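CsuC (Acinetobacter baumannii, PDB 6FJY) acts as the chaperone of the archaic chaperone-usher Csu pilus, holding the tip adhesion subunit CsuE in a pre-assembly complex, consistent with donor-strand complementation. Local coordinates at residues Leu163-Asn168 against Gly195-Asn200; Ala1-Trp6 against Leu90-Leu95; Ile35-Trp40 against Ser50-Ile55; Tyr9-Ala14 against Ser129-Glu134. One frame throughout, in Å; residues are numbered along the deposited sequence.

How the interactions relate
Interactions 2 and 3 lie in the N-terminal domain and share a sheet. Strands 85-95 and 31-41 are neighbours in it, and the two centres are about 17 Å apart. Interaction 4 ties that domain to the segment leading into the second, where interaction 1 lies. It touches interaction 3 where Ile12 CD1 lies 3.9 Å from Ile55 CD1. Interaction 1 sits farther off, with its centre about 29 Å from that of interaction 2. It meets interaction 3 across the domain junction, where Tyr196 CG packs 3.4 Å from Trp40 CH2. The bound subunit runs past several of these segments: Leu4, Trp6 and Tyr9 pack on its chain, and Tyr196 OH is hydrogen-bonded to its backbone.

Interaction 1: residues Leu163-Asn168 against Gly195-Asn200; sequences LYLKNN and GYVLSN
Asn167 and Val197 form the tight part of this contact. Asn167 CB packs 3.5 Å from Val197 CG1 and lies 3.2 Å from Leu198 O. CG stands opposite the backbone N (chi1 -165°), and this carries ND2 to within 3.0 Å of Val197 O. The bond is nearly straight at 164°. The acceptor lies in the amide plane of Asn167, but the donor sits well above the carbonyl plane of Val197. Other bonds fix the same amide: ND2 also gives to Lys171 O, while OD1 accepts from the backbone N of Gly169 and of Val148. A buried polar group is thus held at both ends. Beside it, Val197 CG2 rests 3.9 Å from Leu165 CB, and these two side chains meet at about a right angle.

The side chains at the other end pack more loosely. Asn168 and Asn200 bring their CA atoms to 4.9 Å. Asn168 is partly exposed and Asn200 exposed. Asn200 OD1 comes no nearer than 3.9 Å to Asn168 O. Its ND2 is instead hydrogen-bonded to Gln170 OE1.

Residues 195-197 run at 47° to residues 163-167. The chain then continues as strand 201-204, which pairs with strand 162-167. Two sheets packed face to face in this way are characteristic of the Ig-like beta sandwich that forms the second domain of PapD-type chaperones.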
loop_
_atom_site.group_PDB
_atom_site.type_symbol
_atom_site.label_atom_id
_atom_site.label_comp_id
_atom_site.label_asym_id
_atom_site.label_seq_id
_atom_site.Cartn_x
_atom_site.Cartn_y
_atom_site.Cartn_z
ATOM N N LEU A 163 10.374 -27.474 -10.035
ATOM C CA LEU A 163 10.583 -26.449 -11.044
ATOM C C LEU A 163 11.537 -25.400 -10.493
ATOM O O LEU A 163 11.320 -24.873 -9.399
ATOM C CB LEU A 163 9.266 -25.788 -11.453
ATOM C CG LEU A 163 9.403 -24.590 -12.406
ATOM C CD1 LEU A 163 10.042 -24.988 -13.708
ATOM C CD2 LEU A 163 8.066 -23.903 -12.645
ATOM N N TYR A 164 12.573 -25.083 -11.260
ATOM C CA TYR A 164 13.562 -24.082 -10.886
ATOM C C TYR A 164 13.328 -22.832 -11.725
ATOM O O TYR A 164 13.209 -22.920 -12.950
ATOM C CB TYR A 164 14.987 -24.603 -11.108
ATOM C CG TYR A 164 15.444 -25.718 -10.180
ATOM C CD1 TYR A 164 14.912 -27.000 -10.278
ATOM C CD2 TYR A 164 16.436 -25.497 -9.239
ATOM C CE1 TYR A 164 15.340 -28.022 -9.441
ATOM C CE2 TYR A 164 16.869 -26.508 -8.405
ATOM C CZ TYR A 164 16.324 -27.768 -8.506
ATOM O OH TYR A 164 16.768 -28.767 -7.667
ATOM N N LEU A 165 13.271 -21.675 -11.068
ATOM C CA LEU A 165 13.144 -20.388 -11.737
ATOM C C LEU A 165 14.330 -19.516 -11.357
ATOM O O LEU A 165 14.646 -19.372 -10.173
ATOM C CB LEU A 165 11.835 -19.696 -11.356
ATOM C CG LEU A 165 10.651 -19.816 -12.318
ATOM C CD1 LEU A 165 10.692 -21.110 -13.071
ATOM C CD2 LEU A 165 9.335 -19.688 -11.552
ATOM N N LYS A 166 14.986 -18.940 -12.358
ATOM C CA LYS A 166 16.134 -18.081 -12.122
ATOM C C LYS A 166 15.827 -16.679 -12.624
ATOM O O LYS A 166 15.208 -16.506 -13.675
ATOM C CB LYS A 166 17.399 -18.617 -12.809
ATOM C CG LYS A 166 18.608 -17.716 -12.612
ATOM C CD LYS A 166 19.851 -18.224 -13.328
ATOM C CE LYS A 166 20.403 -19.491 -12.723
ATOM N NZ LYS A 166 21.503 -20.021 -13.587
ATOM N N ASN A 167 16.215 -15.686 -11.838
ATOM C CA ASN A 167 16.089 -14.289 -12.212
ATOM C C ASN A 167 17.492 -13.717 -12.381
ATOM O O ASN A 167 18.262 -13.661 -11.416
ATOM C CB ASN A 167 15.310 -13.518 -11.148
ATOM C CG ASN A 167 14.840 -12.181 -11.631
ATOM O OD1 ASN A 167 15.331 -11.662 -12.632
ATOM N ND2 ASN A 167 13.883 -11.597 -10.914
ATOM N N ASN A 168 17.816 -13.295 -13.601
ATOM C CA ASN A 168 19.086 -12.644 -13.913
ATOM C C ASN A 168 18.976 -11.127 -13.953
ATOM O O ASN A 168 19.965 -10.453 -14.253
ATOM C CB ASN A 168 19.632 -13.180 -15.227
ATOM C CG ASN A 168 19.846 -14.668 -15.178
ATOM O OD1 ASN A 168 20.532 -15.177 -14.288
ATOM N ND2 ASN A 168 19.239 -15.387 -16.114
ATOM N N GLY A 195 4.151 -16.373 -6.661
ATOM C CA GLY A 195 5.503 -16.825 -6.429
ATOM C C GLY A 195 6.494 -15.710 -6.667
ATOM O O GLY A 195 6.430 -15.022 -7.689
ATOM N N TYR A 196 7.441 -15.547 -5.750
ATOM C CA TYR A 196 8.459 -14.512 -5.833
ATOM C C TYR A 196 9.742 -15.129 -6.366
ATOM O O TYR A 196 10.171 -16.183 -5.888
ATOM C CB TYR A 196 8.730 -13.876 -4.474
ATOM C CG TYR A 196 7.800 -12.752 -4.091
ATOM C CD1 TYR A 196 8.023 -11.442 -4.541
ATOM C CD2 TYR A 196 6.700 -12.996 -3.279
ATOM C CE1 TYR A 196 7.147 -10.411 -4.194
ATOM C CE2 TYR A 196 5.826 -11.982 -2.931
ATOM C CZ TYR A 196 6.054 -10.690 -3.381
ATOM O OH TYR A 196 5.184 -9.698 -3.013
ATOM N N VAL A 197 10.316 -14.505 -7.394
ATOM C CA VAL A 197 11.680 -14.791 -7.823
ATOM C C VAL A 197 12.465 -13.497 -7.650
ATOM O O VAL A 197 12.361 -12.573 -8.462
ATOM C CB VAL A 197 11.746 -15.308 -9.260
ATOM C CG1 VAL A 197 13.140 -15.810 -9.571
ATOM C CG2 VAL A 197 10.733 -16.417 -9.455
ATOM N N LEU A 198 13.255 -13.427 -6.589
ATOM C CA LEU A 198 13.992 -12.219 -6.277
ATOM C C LEU A 198 15.093 -11.982 -7.310
ATOM O O LEU A 198 15.544 -12.894 -8.009
ATOM C CB LEU A 198 14.585 -12.314 -4.869
ATOM C CG LEU A 198 13.598 -12.300 -3.696
ATOM C CD1 LEU A 198 14.337 -12.461 -2.394
ATOM C CD2 LEU A 198 12.760 -11.002 -3.664
ATOM N N SER A 199 15.527 -10.725 -7.379
ATOM C CA SER A 199 16.593 -10.319 -8.291
ATOM C C SER A 199 17.871 -11.112 -8.044
ATOM O O SER A 199 18.280 -11.331 -6.898
ATOM C CB SER A 199 16.879 -8.833 -8.110
ATOM O OG SER A 199 17.424 -8.629 -6.825
ATOM N N ASN A 200 18.519 -11.521 -9.132
ATOM C CA ASN A 200 19.793 -12.236 -9.062
ATOM C C ASN A 200 19.696 -13.438 -8.124
ATOM O O ASN A 200 20.546 -13.663 -7.260
ATOM C CB ASN A 200 20.925 -11.296 -8.643
ATOM C CG ASN A 200 20.961 -10.018 -9.467
ATOM O OD1 ASN A 200 21.413 -10.014 -10.611
ATOM N ND2 ASN A 200 20.509 -8.922 -8.874
#

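Interaction 2: residues Ala1-Trp6 against Leu90-Leu95; sequences ATFLIW and LIVDEL
The strand carrying Phe3 and Ile5 runs almost antiparallel to the strand carrying Val92 and Glu94, at 167° and with axes 9.9 Å apart, a spacing that belongs to facing sheets and not to paired strands. No hydrogen bond joins the two segments, and side chains fill the gap between them. Ile5 and Val92 reach toward each other and meet tip to tip, with Ile5 CD1 3.5 Å from Val92 CG1. Phe3 meets Glu94. Glu94 CG lies over one face of the ring in a CH-pi contact, 3.9 Å from the ring centroid of Phe3. It is displaced toward the CG side of the ring, 3.6 Å from Phe3 CG. The glutamate chain bends at chi2 (-98°), and this turns its carboxylate toward the N-terminus, at 40° to the ring plane. Val92 CG2 approaches Phe3 CE2 obliquely at 4.2 Å.

Around this pair the interior of the Ig-like sandwich continues. Phe3 also packs on Leu23 and Val33, and Ile5 on Val21 and Ile118.

At the chain end Glu94 OE2 stands 3.6 Å from Ala1 CB. It also lies 3.4 Å from Ala1 O, another acceptor, so the two cannot bond as a carboxylate and a carbonyl. With CG over the Phe3 ring, Glu94 offers its methylene part as an apolar surface. The Ala1 carbonyl and amino terminus probably pull the carboxylate's ionisation in opposite directions.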
loop_
_atom_site.group_PDB
_atom_site.type_symbol
_atom_site.label_atom_id
_atom_site.label_comp_id
_atom_site.label_asym_id
_atom_site.label_seq_id
_atom_site.Cartn_x
_atom_site.Cartn_y
_atom_site.Cartn_z
ATOM N N ALA A 1 -10.766 -6.778 17.199
ATOM C CA ALA A 1 -10.171 -5.520 16.752
ATOM C C ALA A 1 -9.957 -5.506 15.238
ATOM O O ALA A 1 -9.290 -6.387 14.689
ATOM C CB ALA A 1 -8.852 -5.276 17.471
ATOM N N THR A 2 -10.478 -4.471 14.579
ATOM C CA THR A 2 -10.367 -4.337 13.132
ATOM C C THR A 2 -9.133 -3.497 12.827
ATOM O O THR A 2 -9.115 -2.288 13.080
ATOM C CB THR A 2 -11.615 -3.685 12.540
ATOM O OG1 THR A 2 -11.682 -2.314 12.952
ATOM C CG2 THR A 2 -12.876 -4.411 12.995
ATOM N N PHE A 3 -8.120 -4.140 12.255
ATOM C CA PHE A 3 -6.849 -3.517 11.938
ATOM C C PHE A 3 -6.752 -3.219 10.447
ATOM O O PHE A 3 -7.097 -4.051 9.605
ATOM C CB PHE A 3 -5.704 -4.428 12.358
ATOM C CG PHE A 3 -4.448 -3.708 12.651
ATOM C CD1 PHE A 3 -4.425 -2.713 13.607
ATOM C CD2 PHE A 3 -3.276 -4.041 11.993
ATOM C CE1 PHE A 3 -3.257 -2.040 13.893
ATOM C CE2 PHE A 3 -2.100 -3.375 12.274
ATOM C CZ PHE A 3 -2.092 -2.369 13.226
ATOM N N LEU A 4 -6.248 -2.034 10.140
ATOM C CA LEU A 4 -6.001 -1.568 8.786
ATOM C C LEU A 4 -4.538 -1.162 8.674
ATOM O O LEU A 4 -4.072 -0.300 9.428
ATOM C CB LEU A 4 -6.939 -0.403 8.461
ATOM C CG LEU A 4 -6.821 0.407 7.182
ATOM C CD1 LEU A 4 -8.201 0.819 6.751
ATOM C CD2 LEU A 4 -5.982 1.628 7.437
ATOM N N ILE A 5 -3.805 -1.807 7.771
ATOM C CA ILE A 5 -2.385 -1.539 7.572
ATOM C C ILE A 5 -2.125 -1.386 6.075
ATOM O O ILE A 5 -2.450 -2.280 5.287
ATOM C CB ILE A 5 -1.493 -2.637 8.190
ATOM C CG1 ILE A 5 -0.042 -2.437 7.769
ATOM C CG2 ILE A 5 -1.985 -4.024 7.821
ATOM C CD1 ILE A 5 0.898 -3.365 8.466
ATOM N N TRP A 6 -1.555 -0.244 5.688
ATOM C CA TRP A 6 -1.253 0.087 4.301
ATOM C C TRP A 6 -0.097 1.071 4.279
ATOM O O TRP A 6 0.077 1.845 5.231
ATOM C CB TRP A 6 -2.454 0.711 3.571
ATOM C CG TRP A 6 -2.871 2.021 4.159
ATOM C CD1 TRP A 6 -3.526 2.212 5.333
ATOM C CD2 TRP A 6 -2.651 3.328 3.604
ATOM N NE1 TRP A 6 -3.725 3.555 5.552
ATOM C CE2 TRP A 6 -3.205 4.260 4.499
ATOM C CE3 TRP A 6 -2.038 3.795 2.437
ATOM C CZ2 TRP A 6 -3.184 5.632 4.263
ATOM C CZ3 TRP A 6 -2.004 5.165 2.204
ATOM C CH2 TRP A 6 -2.579 6.067 3.114
ATOM N N LEU A 90 8.521 -7.018 5.977
ATOM C CA LEU A 90 7.951 -6.320 7.121
ATOM C C LEU A 90 6.995 -7.277 7.825
ATOM O O LEU A 90 6.094 -7.835 7.185
ATOM C CB LEU A 90 7.222 -5.062 6.660
ATOM C CG LEU A 90 6.330 -4.368 7.685
ATOM C CD1 LEU A 90 7.128 -3.939 8.878
ATOM C CD2 LEU A 90 5.590 -3.193 7.068
ATOM N N ILE A 91 7.207 -7.491 9.127
ATOM C CA ILE A 91 6.384 -8.402 9.919
ATOM C C ILE A 91 5.746 -7.614 11.057
ATOM O O ILE A 91 6.440 -7.156 11.976
ATOM C CB ILE A 91 7.182 -9.585 10.480
ATOM C CG1 ILE A 91 7.881 -10.375 9.376
ATOM C CG2 ILE A 91 6.233 -10.507 11.236
ATOM C CD1 ILE A 91 6.940 -11.055 8.441
ATOM N N VAL A 92 4.424 -7.485 11.024
ATOM C CA VAL A 92 3.704 -6.830 12.109
ATOM C C VAL A 92 2.683 -7.796 12.706
ATOM O O VAL A 92 1.875 -8.405 11.986
ATOM C CB VAL A 92 3.076 -5.486 11.685
ATOM C CG1 VAL A 92 3.408 -5.131 10.235
ATOM C CG2 VAL A 92 1.603 -5.414 12.024
ATOM N N ASP A 93 2.777 -7.976 14.019
ATOM C CA ASP A 93 1.955 -8.900 14.787
ATOM C C ASP A 93 0.885 -8.108 15.538
ATOM O O ASP A 93 1.215 -7.233 16.347
ATOM C CB ASP A 93 2.842 -9.674 15.758
ATOM C CG ASP A 93 3.688 -10.718 15.063
ATOM O OD1 ASP A 93 3.100 -11.620 14.442
ATOM O OD2 ASP A 93 4.937 -10.630 15.122
ATOM N N GLU A 94 -0.388 -8.419 15.276
ATOM C CA GLU A 94 -1.532 -7.658 15.783
ATOM C C GLU A 94 -2.269 -8.479 16.834
ATOM O O GLU A 94 -2.808 -9.547 16.526
ATOM C CB GLU A 94 -2.482 -7.275 14.642
ATOM C CG GLU A 94 -3.654 -6.345 15.024
ATOM C CD GLU A 94 -4.963 -7.097 15.277
ATOM O OE1 GLU A 94 -4.965 -8.344 15.212
ATOM O OE2 GLU A 94 -5.994 -6.443 15.539
ATOM N N LEU A 95 -2.318 -7.961 18.059
ATOM C CA LEU A 95 -2.922 -8.664 19.193
ATOM C C LEU A 95 -4.075 -7.845 19.762
ATOM O O LEU A 95 -3.845 -6.907 20.547
ATOM C CB LEU A 95 -1.879 -8.948 20.282
ATOM C CG LEU A 95 -0.397 -8.566 20.069
ATOM C CD1 LEU A 95 0.363 -8.665 21.379
ATOM C CD2 LEU A 95 0.326 -9.392 18.974
#

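Interaction 3: residues Ile35-Trp40 against Ser50-Ile55; sequences IRVFKW and SEQSEI
Lys39 and Ser50 make an antiparallel hydrogen-bonded pair in the Ig-like N-terminal domain. Here strand 48-50 lies along strand 31-41. The chain then loops through residues 51-54 and joins the same long strand again as strand 55-64.

The backbone bonds come first. Lys39 N gives to Ser50 O at 2.8 Å, and Ser50 N gives to Lys39 O at 3.0 Å. Ser50 O also receives a CA-H contact from Phe38 CA at 3.3 Å.

The aromatic contact is an edge contact. The Phe38 ring turns its edge to the Ser50 carbonyl and to Glu51 N. Glu51 runs beside the ring in the same direction, with Glu51 CG 4.1 Å from Phe38 CE1.

Apolar packing is modest. Val37 CG1 lies 4.2 Å from Ile55 CB, and Val37 also packs on Pro57 and Leu120. On the Lys39 side, Lys39 CB lies 4.1 Å from Gln52 CB, so the aliphatic start of the lysine runs past the glutamine.

The charged contact closes the loop. With CG swung away from the backbone N (chi1 -158°) and the rest of the chain extended, Lys39 reaches across to Glu54. Both ends of the carboxylate are engaged, since Glu54 OE1 is hydrogen-bonded to Tyr88 OH. The salt bridge runs from Lys39 NZ to Glu54 OE2 at 2.6 Å and uses the syn lone pair of that oxygen.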
loop_
_atom_site.group_PDB
_atom_site.type_symbol
_atom_site.label_atom_id
_atom_site.label_comp_id
_atom_site.label_asym_id
_atom_site.label_seq_id
_atom_site.Cartn_x
_atom_site.Cartn_y
_atom_site.Cartn_z
ATOM N N ILE A 35 6.449 -4.687 15.481
ATOM C CA ILE A 35 6.941 -4.476 14.126
ATOM C C ILE A 35 8.394 -4.918 14.066
ATOM O O ILE A 35 9.207 -4.487 14.887
ATOM C CB ILE A 35 6.810 -3.003 13.704
ATOM C CG1 ILE A 35 5.357 -2.539 13.832
ATOM C CG2 ILE A 35 7.243 -2.828 12.280
ATOM C CD1 ILE A 35 5.043 -1.862 15.161
ATOM N N ARG A 36 8.716 -5.794 13.121
ATOM C CA ARG A 36 10.094 -6.191 12.848
ATOM C C ARG A 36 10.337 -6.175 11.342
ATOM O O ARG A 36 9.408 -6.321 10.548
ATOM C CB ARG A 36 10.406 -7.581 13.410
ATOM C CG ARG A 36 10.510 -7.630 14.936
ATOM C CD ARG A 36 10.603 -9.055 15.435
ATOM N NE ARG A 36 9.369 -9.796 15.194
ATOM C CZ ARG A 36 9.223 -11.098 15.420
ATOM N NH1 ARG A 36 10.241 -11.811 15.885
ATOM N NH2 ARG A 36 8.063 -11.690 15.173
ATOM N N VAL A 37 11.590 -5.968 10.939
ATOM C CA VAL A 37 11.937 -5.991 9.522
ATOM C C VAL A 37 13.094 -6.964 9.332
ATOM O O VAL A 37 14.151 -6.812 9.950
ATOM C CB VAL A 37 12.288 -4.599 8.968
ATOM C CG1 VAL A 37 12.627 -4.683 7.472
ATOM C CG2 VAL A 37 11.138 -3.648 9.186
ATOM N N PHE A 38 12.900 -7.936 8.460
ATOM C CA PHE A 38 13.875 -8.973 8.187
ATOM C C PHE A 38 14.409 -8.818 6.773
ATOM O O PHE A 38 13.700 -8.377 5.869
ATOM C CB PHE A 38 13.254 -10.366 8.352
ATOM C CG PHE A 38 12.859 -10.691 9.766
ATOM C CD1 PHE A 38 13.764 -11.285 10.633
ATOM C CD2 PHE A 38 11.593 -10.381 10.239
ATOM C CE1 PHE A 38 13.404 -11.582 11.931
ATOM C CE2 PHE A 38 11.228 -10.680 11.537
ATOM C CZ PHE A 38 12.133 -11.275 12.384
ATOM N N LYS A 39 15.678 -9.172 6.602
ATOM C CA LYS A 39 16.257 -9.237 5.277
ATOM C C LYS A 39 15.810 -10.532 4.620
ATOM O O LYS A 39 15.692 -11.572 5.276
ATOM C CB LYS A 39 17.775 -9.156 5.340
ATOM C CG LYS A 39 18.423 -8.684 4.049
ATOM C CD LYS A 39 19.843 -8.191 4.302
ATOM C CE LYS A 39 20.464 -7.574 3.050
ATOM N NZ LYS A 39 21.843 -7.045 3.317
ATOM N N TRP A 40 15.509 -10.444 3.329
ATOM C CA TRP A 40 14.873 -11.509 2.569
ATOM C C TRP A 40 15.783 -11.894 1.413
ATOM O O TRP A 40 16.113 -11.051 0.574
ATOM C CB TRP A 40 13.510 -11.028 2.075
ATOM C CG TRP A 40 12.732 -11.967 1.223
ATOM C CD1 TRP A 40 12.915 -13.301 1.076
ATOM C CD2 TRP A 40 11.623 -11.613 0.381
ATOM N NE1 TRP A 40 11.987 -13.809 0.190
ATOM C CE2 TRP A 40 11.182 -12.791 -0.246
ATOM C CE3 TRP A 40 10.963 -10.412 0.109
ATOM C CZ2 TRP A 40 10.117 -12.811 -1.140
ATOM C CZ3 TRP A 40 9.908 -10.426 -0.787
ATOM C CH2 TRP A 40 9.493 -11.627 -1.401
ATOM N N SER A 50 16.291 -13.014 7.837
ATOM C CA SER A 50 17.306 -12.791 8.855
ATOM C C SER A 50 17.165 -11.411 9.479
ATOM O O SER A 50 16.706 -10.459 8.839
ATOM C CB SER A 50 18.721 -12.935 8.275
ATOM O OG SER A 50 18.906 -12.070 7.169
ATOM N N GLU A 51 17.614 -11.316 10.732
ATOM C CA GLU A 51 17.649 -10.046 11.442
ATOM C C GLU A 51 18.583 -9.083 10.726
ATOM O O GLU A 51 19.514 -9.487 10.033
ATOM C CB GLU A 51 18.096 -10.248 12.891
ATOM C CG GLU A 51 17.059 -10.955 13.749
ATOM C CD GLU A 51 17.409 -10.942 15.220
ATOM O OE1 GLU A 51 18.609 -10.842 15.561
ATOM O OE2 GLU A 51 16.476 -11.040 16.042
ATOM N N GLN A 52 18.310 -7.796 10.886
ATOM C CA GLN A 52 18.963 -6.785 10.076
ATOM C C GLN A 52 18.807 -5.418 10.740
ATOM O O GLN A 52 17.813 -5.158 11.425
ATOM C CB GLN A 52 18.362 -6.818 8.665
ATOM C CG GLN A 52 18.486 -5.559 7.861
ATOM C CD GLN A 52 17.320 -4.623 8.052
ATOM O OE1 GLN A 52 17.271 -3.575 7.435
ATOM N NE2 GLN A 52 16.368 -5.001 8.899
ATOM N N SER A 53 19.814 -4.558 10.541
ATOM C CA SER A 53 19.809 -3.184 11.041
ATOM C C SER A 53 19.827 -2.142 9.929
ATOM O O SER A 53 20.038 -0.958 10.209
ATOM C CB SER A 53 21.003 -2.955 11.978
ATOM O OG SER A 53 21.019 -3.929 13.005
ATOM N N GLU A 54 19.668 -2.559 8.674
ATOM C CA GLU A 54 19.748 -1.622 7.554
ATOM C C GLU A 54 18.486 -0.782 7.457
ATOM O O GLU A 54 18.543 0.405 7.106
ATOM C CB GLU A 54 19.969 -2.380 6.246
ATOM C CG GLU A 54 21.176 -3.304 6.258
ATOM C CD GLU A 54 21.164 -4.279 5.089
ATOM O OE1 GLU A 54 20.178 -4.271 4.317
ATOM O OE2 GLU A 54 22.141 -5.049 4.938
ATOM N N ILE A 55 17.338 -1.408 7.718
ATOM C CA ILE A 55 16.037 -0.755 7.764
ATOM C C ILE A 55 15.515 -0.870 9.185
ATOM O O ILE A 55 15.237 -1.973 9.674
ATOM C CB ILE A 55 15.049 -1.375 6.768
ATOM C CG1 ILE A 55 15.579 -1.229 5.352
ATOM C CG2 ILE A 55 13.699 -0.702 6.886
ATOM C CD1 ILE A 55 15.886 0.188 5.013
#

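Interaction 4: residues Tyr9-Ala14 against Ser129-Glu134; sequences YPKIEA and SGLTEE
The carboxylate of Glu13 accepts a hydrogen bond from the backbone of Ser129 through OE1. Ser129 N gives to Glu13 OE1 at 3.1 Å and 162°, using the syn lone pair on the side of the other oxygen. Glu13 bends at chi2 (-72°), which brings the group round to the backbone of residue 129. The aromatic ring of Tyr9 makes its cation-pi contact with Arg174.

Ser129 precedes the turn into helix 133-140. Thr132 takes the N-cap position of that helix, and its OG1 is hydrogen-bonded to Ser135 OG. Strand 11-12 belongs to the Ig-like N-terminal domain, where it pairs in parallel with strand 109-123. The contact therefore joins that domain to the segment leading into the second one, and Leu131 also packs on Ile229.

Lys11 supplies the apolar part. Its chain bends at chi2 (69°) and runs alongside Ser129, with Lys11 CG 3.8 Å from Ser129 CB. Lys11 CE then comes 4.4 Å from Leu131 CD1. At its end Lys11 NZ lies 4.1 Å from the methyl CG2 of Thr132.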
loop_
_atom_site.group_PDB
_atom_site.type_symbol
_atom_site.label_atom_id
_atom_site.label_comp_id
_atom_site.label_asym_id
_atom_site.label_seq_id
_atom_site.Cartn_x
_atom_site.Cartn_y
_atom_site.Cartn_z
ATOM N N TYR A 9 2.494 -3.044 -0.128
ATOM C CA TYR A 9 3.640 -3.161 -1.036
ATOM C C TYR A 9 4.499 -1.912 -0.923
ATOM O O TYR A 9 4.640 -1.154 -1.885
ATOM C CB TYR A 9 3.189 -3.370 -2.482
ATOM C CG TYR A 9 2.383 -4.627 -2.714
ATOM C CD1 TYR A 9 2.928 -5.884 -2.485
ATOM C CD2 TYR A 9 1.075 -4.560 -3.151
ATOM C CE1 TYR A 9 2.189 -7.045 -2.707
ATOM C CE2 TYR A 9 0.330 -5.706 -3.369
ATOM C CZ TYR A 9 0.890 -6.943 -3.142
ATOM O OH TYR A 9 0.139 -8.071 -3.355
ATOM N N PRO A 10 5.092 -1.664 0.241
ATOM C CA PRO A 10 5.911 -0.464 0.410
ATOM C C PRO A 10 7.293 -0.610 -0.221
ATOM O O PRO A 10 7.780 -1.712 -0.493
ATOM C CB PRO A 10 6.004 -0.329 1.930
ATOM C CG PRO A 10 6.001 -1.747 2.403
ATOM C CD PRO A 10 5.069 -2.477 1.467
ATOM N N LYS A 11 7.912 0.546 -0.460
ATOM C CA LYS A 11 9.255 0.621 -1.016
ATOM C C LYS A 11 9.875 1.958 -0.645
ATOM O O LYS A 11 9.172 2.931 -0.357
ATOM C CB LYS A 11 9.297 0.418 -2.541
ATOM C CG LYS A 11 8.028 0.755 -3.319
ATOM C CD LYS A 11 7.698 2.227 -3.366
ATOM C CE LYS A 11 6.315 2.430 -4.010
ATOM N NZ LYS A 11 5.861 3.859 -4.084
ATOM N N ILE A 12 11.206 1.971 -0.630
ATOM C CA ILE A 12 12.021 3.141 -0.322
ATOM C C ILE A 12 12.882 3.420 -1.549
ATOM O O ILE A 12 13.766 2.622 -1.886
ATOM C CB ILE A 12 12.896 2.907 0.916
ATOM C CG1 ILE A 12 12.073 2.238 2.020
ATOM C CG2 ILE A 12 13.495 4.227 1.403
ATOM C CD1 ILE A 12 12.837 2.001 3.313
ATOM N N GLU A 13 12.621 4.535 -2.229
ATOM C CA GLU A 13 13.353 4.841 -3.448
ATOM C C GLU A 13 14.786 5.271 -3.121
ATOM O O GLU A 13 15.154 5.499 -1.957
ATOM C CB GLU A 13 12.625 5.916 -4.257
ATOM C CG GLU A 13 11.172 5.565 -4.607
ATOM C CD GLU A 13 11.036 4.489 -5.653
ATOM O OE1 GLU A 13 12.058 4.086 -6.243
ATOM O OE2 GLU A 13 9.892 4.052 -5.891
ATOM N N ALA A 14 15.606 5.374 -4.178
ATOM C CA ALA A 14 17.025 5.670 -3.989
ATOM C C ALA A 14 17.239 7.036 -3.353
ATOM O O ALA A 14 18.151 7.206 -2.536
ATOM C CB ALA A 14 17.770 5.581 -5.320
ATOM N N SER A 129 11.609 1.525 -7.962
ATOM C CA SER A 129 10.462 0.617 -7.943
ATOM C C SER A 129 9.752 0.586 -9.293
ATOM O O SER A 129 9.132 -0.423 -9.649
ATOM C CB SER A 129 9.465 1.049 -6.868
ATOM O OG SER A 129 8.969 2.362 -7.129
ATOM N N GLY A 130 9.764 1.702 -10.018
ATOM C CA GLY A 130 9.011 1.821 -11.246
ATOM C C GLY A 130 7.542 2.131 -11.067
ATOM O O GLY A 130 6.817 2.194 -12.068
ATOM N N LEU A 131 7.069 2.303 -9.832
ATOM C CA LEU A 131 5.669 2.625 -9.599
ATOM C C LEU A 131 5.417 4.129 -9.555
ATOM O O LEU A 131 4.257 4.549 -9.506
ATOM C CB LEU A 131 5.184 1.978 -8.287
ATOM C CG LEU A 131 5.301 0.448 -8.217
ATOM C CD1 LEU A 131 4.496 -0.127 -7.076
ATOM C CD2 LEU A 131 4.915 -0.203 -9.526
ATOM N N THR A 132 6.471 4.942 -9.591
ATOM C CA THR A 132 6.358 6.387 -9.686
ATOM C C THR A 132 6.969 6.838 -11.008
ATOM O O THR A 132 7.797 6.140 -11.603
ATOM C CB THR A 132 7.057 7.099 -8.514
ATOM O OG1 THR A 132 8.476 6.997 -8.655
ATOM C CG2 THR A 132 6.666 6.455 -7.195
ATOM N N GLU A 133 6.543 8.018 -11.466
ATOM C CA GLU A 133 7.103 8.585 -12.688
ATOM C C GLU A 133 8.614 8.729 -12.572
ATOM O O GLU A 133 9.360 8.367 -13.489
ATOM C CB GLU A 133 6.449 9.935 -12.994
ATOM N N GLU A 134 9.083 9.253 -11.437
ATOM C CA GLU A 134 10.514 9.466 -11.247
ATOM C C GLU A 134 11.278 8.148 -11.256
ATOM O O GLU A 134 12.355 8.054 -11.854
ATOM C CB GLU A 134 10.763 10.228 -9.946
ATOM C CG GLU A 134 12.124 10.904 -9.880
ATOM C CD GLU A 134 12.247 11.868 -8.711
ATOM O OE1 GLU A 134 11.527 11.687 -7.706
ATOM O OE2 GLU A 134 13.065 12.809 -8.802
#